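Long-range contacts in 1,4-dihydroxy-6-naphtoate synthase (Archaeoglobus fulgidus, PDB 1ZBM), which probably converts cyclic dehypoxanthine futalosine into 1,4-dihydroxy-6-naphthoate and dihydroxyacetone, a step of menaquinone biosynthesis: residues 22-27 with 210-215; 27-32 with 202-207. One frame throughout, in Å; residues are numbered along the deposited sequence.

Contact 1 (22-27 with 210-215); sequences DAFMFY and FAIENP
Phe24 lays one face of its ring on the methyl group of Ala211, a CH-pi contact in which Ala211 CB stands 3.8 Å from the centroid of the Phe24 ring. The methyl sits off centre, toward the rim, and comes closest to Phe24 CE2, at 3.5 Å. Around the edge of the same ring the partners change: Pro215 O lies in the ring plane, 3.5 Å from Phe24 CE1, and Ile212 CD1 grazes the CE2 corner. Phe24 CZ reaches the backbone at Ala211 O, 3.3 Å away. The ring gets this far because CG is anti to the backbone N (chi1 -178°), which carries it out from a CB that does not itself point at the other helix. With an alanine in place of Phe24, the Ala211 methyl would probably lose the ring face it rests on, and a gap is likely to open beside the turn at Pro215. One turn further on, Tyr27 meets Phe210 ring against ring, neither stacked nor edge-to-face: the planes are inclined by 31°, and Tyr27 CE1 lies 3.4 Å from Phe210 CE2, which sits at the edge of the tyrosine ring. No hydrogen bond spans the two segments. The hydroxyl of Tyr27 instead bonds Glu217 on helix 215-222, whose Ala218 also touches Phe24. On the far segment, Asn214 turns its side chain back over the Phe210 ring, with ND2 above the centre of one face and bonded to Phe210 O at 3.0 Å. Asn214 is also the N-cap residue of helix 215-222, without a capping bond from its side chain. The contact is apolar helix-helix packing, joining helix 20-30 to the junction of helices 194-213 and 215-222 in a periplasmic-binding-protein-like fold.

Contact 2 (27-32 with 202-207); sequences YAMTHG and RAMRES
Ser207 OG accepts a hydrogen bond from the backbone N of Met29, at 3.1 Å and with an N-H...O angle of 135°, well short of straight. The serine hydroxyl, anti to its own backbone N (chi1 -164°), is directed into a kink of helix 20-30, where the N atoms of Ala28 and Met29 have no bond to the preceding turn. It has a further hydrogen-bond partner in Met25 O, so one buried hydroxyl serves two backbone groups of the opposing helix. The other amide of the kink, Ala28 N, donates to a water at 2.8 Å, and that water also lies against Ser207 O. Packing is close here: the CA atoms of Ala28 and Ser207 are 4.8 Å apart, and Ala28 CB lies 3.3 Å from Ser207 OG. Such an approach of two helices relies on small residues at the crossing, here alanine against serine, and it joins helices 20-30 and 194-213 beside the sheet containing strands 39-44 and 76-86. Selenomethionine Met29 reaches across to helix 194-213 and bends at its end (chi3 -80°), setting CE against the Ala203 backbone, 3.4 Å from Ala203 C; Ile40 and His42 touch it as well. Toward solvent lie His31 and Gly32, and exposed Arg202 makes salt bridges to Glu206 (NH1 to OE1, 3.5 Å) and Glu199 and hydrogen-bonds Asp35 O.

In the fold
Both contacts join helix 20-30 to helix 194-213, and their centres are about 8 Å apart. All the touching residues of contact 2 are buried, whereas contact 1 is only partly so and runs out to the exposed Ile212. Their chemistry differs accordingly: contact 1 relies on aromatic rings and a methyl group, while contact 2 places a hydroxyl and a water against two amides that the kink releases from the helix's own bonding. Tyr27 belongs to both, and packing is continuous between them, with Phe210 CG 3.7 Å from Ala28 CB and Met204 against Met25 and Phe26. Both lie away from the predicted substrate-binding and active-site residues.

Contact 1 (22-27 with 210-215)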
loop_
_atom_site.group_PDB
_atom_site.type_symbol
_atom_site.label_atom_id
_atom_site.label_comp_id
_atom_site.label_asym_id
_atom_site.label_seq_id
_atom_site.Cartn_x
_atom_site.Cartn_y
_atom_site.Cartn_z
ATOM N N ASP A 22 -5.183 -6.762 -1.292
ATOM C CA ASP A 22 -4.770 -6.869 -2.689
ATOM C C ASP A 22 -5.446 -8.035 -3.417
ATOM O O ASP A 22 -6.002 -7.855 -4.496
ATOM C CB ASP A 22 -3.249 -7.002 -2.779
ATOM C CG ASP A 22 -2.759 -7.029 -4.195
ATOM O OD1 ASP A 22 -3.030 -8.023 -4.911
ATOM O OD2 ASP A 22 -2.100 -6.052 -4.612
ATOM N N ALA A 23 -5.397 -9.227 -2.830
ATOM C CA ALA A 23 -6.019 -10.399 -3.437
ATOM C C ALA A 23 -7.505 -10.113 -3.635
ATOM O O ALA A 23 -8.107 -10.507 -4.637
ATOM C CB ALA A 23 -5.833 -11.619 -2.527
ATOM N N PHE A 24 -8.082 -9.423 -2.655
ATOM C CA PHE A 24 -9.487 -9.038 -2.658
ATOM C C PHE A 24 -9.778 -8.226 -3.925
ATOM O O PHE A 24 -10.627 -8.599 -4.733
ATOM C CB PHE A 24 -9.771 -8.214 -1.394
ATOM C CG PHE A 24 -11.201 -7.781 -1.240
ATOM C CD1 PHE A 24 -12.179 -8.681 -0.821
ATOM C CD2 PHE A 24 -11.574 -6.476 -1.529
ATOM C CE1 PHE A 24 -13.515 -8.278 -0.671
ATOM C CE2 PHE A 24 -12.905 -6.060 -1.386
ATOM C CZ PHE A 24 -13.879 -6.970 -0.962
HETATM N N MSE A 25 -9.041 -7.131 -4.090
HETATM C CA MSE A 25 -9.168 -6.244 -5.239
HETATM C C MSE A 25 -8.959 -6.976 -6.573
HETATM O O MSE A 25 -9.712 -6.769 -7.535
HETATM C CB MSE A 25 -8.150 -5.106 -5.099
HETATM C CG MSE A 25 -8.213 -4.034 -6.166
HETATM SE SE MSE A 25 -6.655 -2.843 -6.059
HETATM C CE MSE A 25 -6.720 -2.476 -4.145
ATOM N N PHE A 26 -7.956 -7.851 -6.625
ATOM C CA PHE A 26 -7.648 -8.594 -7.859
ATOM C C PHE A 26 -8.374 -9.921 -8.067
ATOM O O PHE A 26 -8.186 -10.563 -9.099
ATOM C CB PHE A 26 -6.146 -8.873 -7.967
ATOM C CG PHE A 26 -5.332 -7.688 -8.396
ATOM C CD1 PHE A 26 -4.771 -6.840 -7.457
ATOM C CD2 PHE A 26 -5.090 -7.448 -9.742
ATOM C CE1 PHE A 26 -3.971 -5.768 -7.851
ATOM C CE2 PHE A 26 -4.294 -6.378 -10.154
ATOM C CZ PHE A 26 -3.732 -5.541 -9.207
ATOM N N TYR A 27 -9.195 -10.330 -7.102
ATOM C CA TYR A 27 -9.919 -11.593 -7.211
ATOM C C TYR A 27 -10.631 -11.815 -8.545
ATOM O O TYR A 27 -10.439 -12.844 -9.189
ATOM C CB TYR A 27 -10.939 -11.734 -6.077
ATOM C CG TYR A 27 -11.888 -12.885 -6.298
ATOM C CD1 TYR A 27 -13.148 -12.681 -6.863
ATOM C CD2 TYR A 27 -11.494 -14.193 -6.019
ATOM C CE1 TYR A 27 -13.986 -13.753 -7.148
ATOM C CE2 TYR A 27 -12.325 -15.268 -6.303
ATOM C CZ TYR A 27 -13.567 -15.042 -6.867
ATOM O OH TYR A 27 -14.383 -16.117 -7.142
ATOM N N PHE A 210 -16.273 -5.486 -8.671
ATOM C CA PHE A 210 -16.747 -6.849 -8.433
ATOM C C PHE A 210 -16.533 -7.242 -6.968
ATOM O O PHE A 210 -17.391 -7.883 -6.360
ATOM C CB PHE A 210 -16.007 -7.855 -9.324
ATOM C CG PHE A 210 -16.445 -9.284 -9.108
ATOM C CD1 PHE A 210 -17.409 -9.864 -9.931
ATOM C CD2 PHE A 210 -15.922 -10.033 -8.049
ATOM C CE1 PHE A 210 -17.855 -11.169 -9.704
ATOM C CE2 PHE A 210 -16.357 -11.339 -7.806
ATOM C CZ PHE A 210 -17.328 -11.909 -8.638
ATOM N N ALA A 211 -15.384 -6.865 -6.413
ATOM C CA ALA A 211 -15.066 -7.191 -5.033
ATOM C C ALA A 211 -16.051 -6.582 -4.034
ATOM O O ALA A 211 -16.459 -7.238 -3.071
ATOM C CB ALA A 211 -13.638 -6.754 -4.703
ATOM N N ILE A 212 -16.438 -5.333 -4.261
ATOM C CA ILE A 212 -17.380 -4.647 -3.375
ATOM C C ILE A 212 -18.783 -5.260 -3.406
ATOM O O ILE A 212 -19.453 -5.329 -2.377
ATOM C CB ILE A 212 -17.484 -3.142 -3.741
ATOM C CG1 ILE A 212 -16.125 -2.473 -3.520
ATOM C CG2 ILE A 212 -18.546 -2.461 -2.886
ATOM C CD1 ILE A 212 -15.613 -2.589 -2.101
ATOM N N GLU A 213 -19.218 -5.691 -4.589
ATOM C CA GLU A 213 -20.534 -6.299 -4.779
ATOM C C GLU A 213 -20.551 -7.756 -4.361
ATOM O O GLU A 213 -21.611 -8.360 -4.219
ATOM C CB GLU A 213 -20.950 -6.187 -6.243
ATOM C CG GLU A 213 -21.091 -4.748 -6.729
ATOM C CD GLU A 213 -21.299 -4.653 -8.226
ATOM O OE1 GLU A 213 -22.174 -5.376 -8.775
ATOM O OE2 GLU A 213 -20.598 -3.832 -8.867
ATOM N N ASN A 214 -19.364 -8.317 -4.165
ATOM C CA ASN A 214 -19.233 -9.707 -3.762
ATOM C C ASN A 214 -18.114 -9.789 -2.742
ATOM O O ASN A 214 -17.129 -10.488 -2.945
ATOM C CB ASN A 214 -18.894 -10.569 -4.975
ATOM C CG ASN A 214 -19.925 -10.455 -6.074
ATOM O OD1 ASN A 214 -21.051 -10.950 -5.952
ATOM N ND2 ASN A 214 -19.549 -9.791 -7.155
ATOM N N PRO A 215 -18.265 -9.078 -1.618
ATOM C CA PRO A 215 -17.251 -9.068 -0.562
ATOM C C PRO A 215 -16.917 -10.434 0.014
ATOM O O PRO A 215 -15.753 -10.726 0.292
ATOM C CB PRO A 215 -17.854 -8.131 0.478
ATOM C CG PRO A 215 -19.315 -8.404 0.346
ATOM C CD PRO A 215 -19.496 -8.408 -1.159
#

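Contact 2 (27-32 with 202-207)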
loop_
_atom_site.group_PDB
_atom_site.type_symbol
_atom_site.label_atom_id
_atom_site.label_comp_id
_atom_site.label_asym_id
_atom_site.label_seq_id
_atom_site.Cartn_x
_atom_site.Cartn_y
_atom_site.Cartn_z
ATOM N N TYR A 27 -9.195 -10.330 -7.102
ATOM C CA TYR A 27 -9.919 -11.593 -7.211
ATOM C C TYR A 27 -10.631 -11.815 -8.545
ATOM O O TYR A 27 -10.439 -12.844 -9.189
ATOM C CB TYR A 27 -10.939 -11.734 -6.077
ATOM C CG TYR A 27 -11.888 -12.885 -6.298
ATOM C CD1 TYR A 27 -13.148 -12.681 -6.863
ATOM C CD2 TYR A 27 -11.494 -14.193 -6.019
ATOM C CE1 TYR A 27 -13.986 -13.753 -7.148
ATOM C CE2 TYR A 27 -12.325 -15.268 -6.303
ATOM C CZ TYR A 27 -13.567 -15.042 -6.867
ATOM O OH TYR A 27 -14.383 -16.117 -7.142
ATOM N N ALA A 28 -11.460 -10.861 -8.949
ATOM C CA ALA A 28 -12.201 -10.992 -10.197
ATOM C C ALA A 28 -11.279 -11.206 -11.394
ATOM O O ALA A 28 -11.586 -11.992 -12.295
ATOM C CB ALA A 28 -13.073 -9.750 -10.428
HETATM N N MSE A 29 -10.150 -10.503 -11.403
HETATM C CA MSE A 29 -9.207 -10.614 -12.509
HETATM C C MSE A 29 -8.416 -11.920 -12.472
HETATM O O MSE A 29 -8.192 -12.541 -13.509
HETATM C CB MSE A 29 -8.249 -9.423 -12.506
HETATM C CG MSE A 29 -7.473 -9.247 -13.805
HETATM SE SE MSE A 29 -6.228 -7.744 -13.737
HETATM C CE MSE A 29 -7.481 -6.299 -14.071
ATOM N N THR A 30 -8.007 -12.338 -11.279
ATOM C CA THR A 30 -7.246 -13.567 -11.123
ATOM C C THR A 30 -8.088 -14.833 -11.349
ATOM O O THR A 30 -7.548 -15.942 -11.416
ATOM C CB THR A 30 -6.595 -13.642 -9.725
ATOM O OG1 THR A 30 -7.587 -13.404 -8.718
ATOM C CG2 THR A 30 -5.485 -12.608 -9.592
ATOM N N HIS A 31 -9.405 -14.679 -11.466
ATOM C CA HIS A 31 -10.268 -15.836 -11.690
ATOM C C HIS A 31 -11.048 -15.778 -12.992
ATOM O O HIS A 31 -12.175 -16.261 -13.064
ATOM C CB HIS A 31 -11.240 -16.024 -10.523
ATOM C CG HIS A 31 -10.596 -16.561 -9.286
ATOM N ND1 HIS A 31 -9.625 -15.867 -8.594
ATOM C CD2 HIS A 31 -10.763 -17.731 -8.628
ATOM C CE1 HIS A 31 -9.222 -16.590 -7.562
ATOM N NE2 HIS A 31 -9.898 -17.726 -7.561
ATOM N N GLY A 32 -10.439 -15.191 -14.015
ATOM C CA GLY A 32 -11.079 -15.104 -15.312
ATOM C C GLY A 32 -12.488 -14.551 -15.297
ATOM O O GLY A 32 -13.260 -14.806 -16.221
ATOM N N ARG A 202 -9.816 -0.328 -17.515
ATOM C CA ARG A 202 -11.182 -0.855 -17.545
ATOM C C ARG A 202 -11.277 -2.169 -16.781
ATOM O O ARG A 202 -12.190 -2.362 -15.981
ATOM C CB ARG A 202 -11.645 -1.079 -18.994
ATOM C CG ARG A 202 -13.106 -1.554 -19.118
ATOM C CD ARG A 202 -13.487 -1.882 -20.566
ATOM N NE ARG A 202 -12.825 -3.114 -21.014
ATOM C CZ ARG A 202 -13.169 -4.335 -20.608
ATOM N NH1 ARG A 202 -14.174 -4.497 -19.757
ATOM N NH2 ARG A 202 -12.493 -5.389 -21.031
ATOM N N ALA A 203 -10.328 -3.067 -17.022
ATOM C CA ALA A 203 -10.328 -4.358 -16.358
ATOM C C ALA A 203 -10.066 -4.199 -14.874
ATOM O O ALA A 203 -10.624 -4.929 -14.053
ATOM C CB ALA A 203 -9.278 -5.265 -16.974
HETATM N N MSE A 204 -9.211 -3.242 -14.529
HETATM C CA MSE A 204 -8.862 -3.004 -13.131
HETATM C C MSE A 204 -10.081 -2.519 -12.360
HETATM O O MSE A 204 -10.375 -3.017 -11.272
HETATM C CB MSE A 204 -7.729 -1.973 -13.040
HETATM C CG MSE A 204 -7.100 -1.852 -11.660
HETATM SE SE MSE A 204 -6.159 -3.447 -11.038
HETATM C CE MSE A 204 -7.350 -4.000 -9.592
ATOM N N ARG A 205 -10.793 -1.551 -12.928
ATOM C CA ARG A 205 -11.992 -1.005 -12.285
ATOM C C ARG A 205 -13.060 -2.067 -12.100
ATOM O O ARG A 205 -13.711 -2.141 -11.055
ATOM C CB ARG A 205 -12.564 0.141 -13.113
ATOM C CG ARG A 205 -11.790 1.420 -12.950
ATOM C CD ARG A 205 -12.370 2.532 -13.788
ATOM N NE ARG A 205 -11.799 3.815 -13.381
ATOM C CZ ARG A 205 -11.670 4.863 -14.180
ATOM N NH1 ARG A 205 -12.069 4.792 -15.442
ATOM N NH2 ARG A 205 -11.139 5.976 -13.710
ATOM N N GLU A 206 -13.233 -2.900 -13.117
ATOM C CA GLU A 206 -14.228 -3.941 -13.032
ATOM C C GLU A 206 -13.898 -4.912 -11.916
ATOM O O GLU A 206 -14.790 -5.363 -11.193
ATOM C CB GLU A 206 -14.322 -4.702 -14.346
ATOM C CG GLU A 206 -15.507 -5.642 -14.387
ATOM C CD GLU A 206 -15.627 -6.358 -15.703
ATOM O OE1 GLU A 206 -15.577 -5.677 -16.757
ATOM O OE2 GLU A 206 -15.782 -7.601 -15.683
ATOM N N SER A 207 -12.619 -5.238 -11.758
ATOM C CA SER A 207 -12.231 -6.188 -10.719
ATOM C C SER A 207 -12.521 -5.657 -9.308
ATOM O O SER A 207 -12.935 -6.409 -8.416
ATOM C CB SER A 207 -10.747 -6.546 -10.862
ATOM O OG SER A 207 -10.443 -7.714 -10.110
HETATM O O HOH W 1 -12.143 -8.621 -7.464
#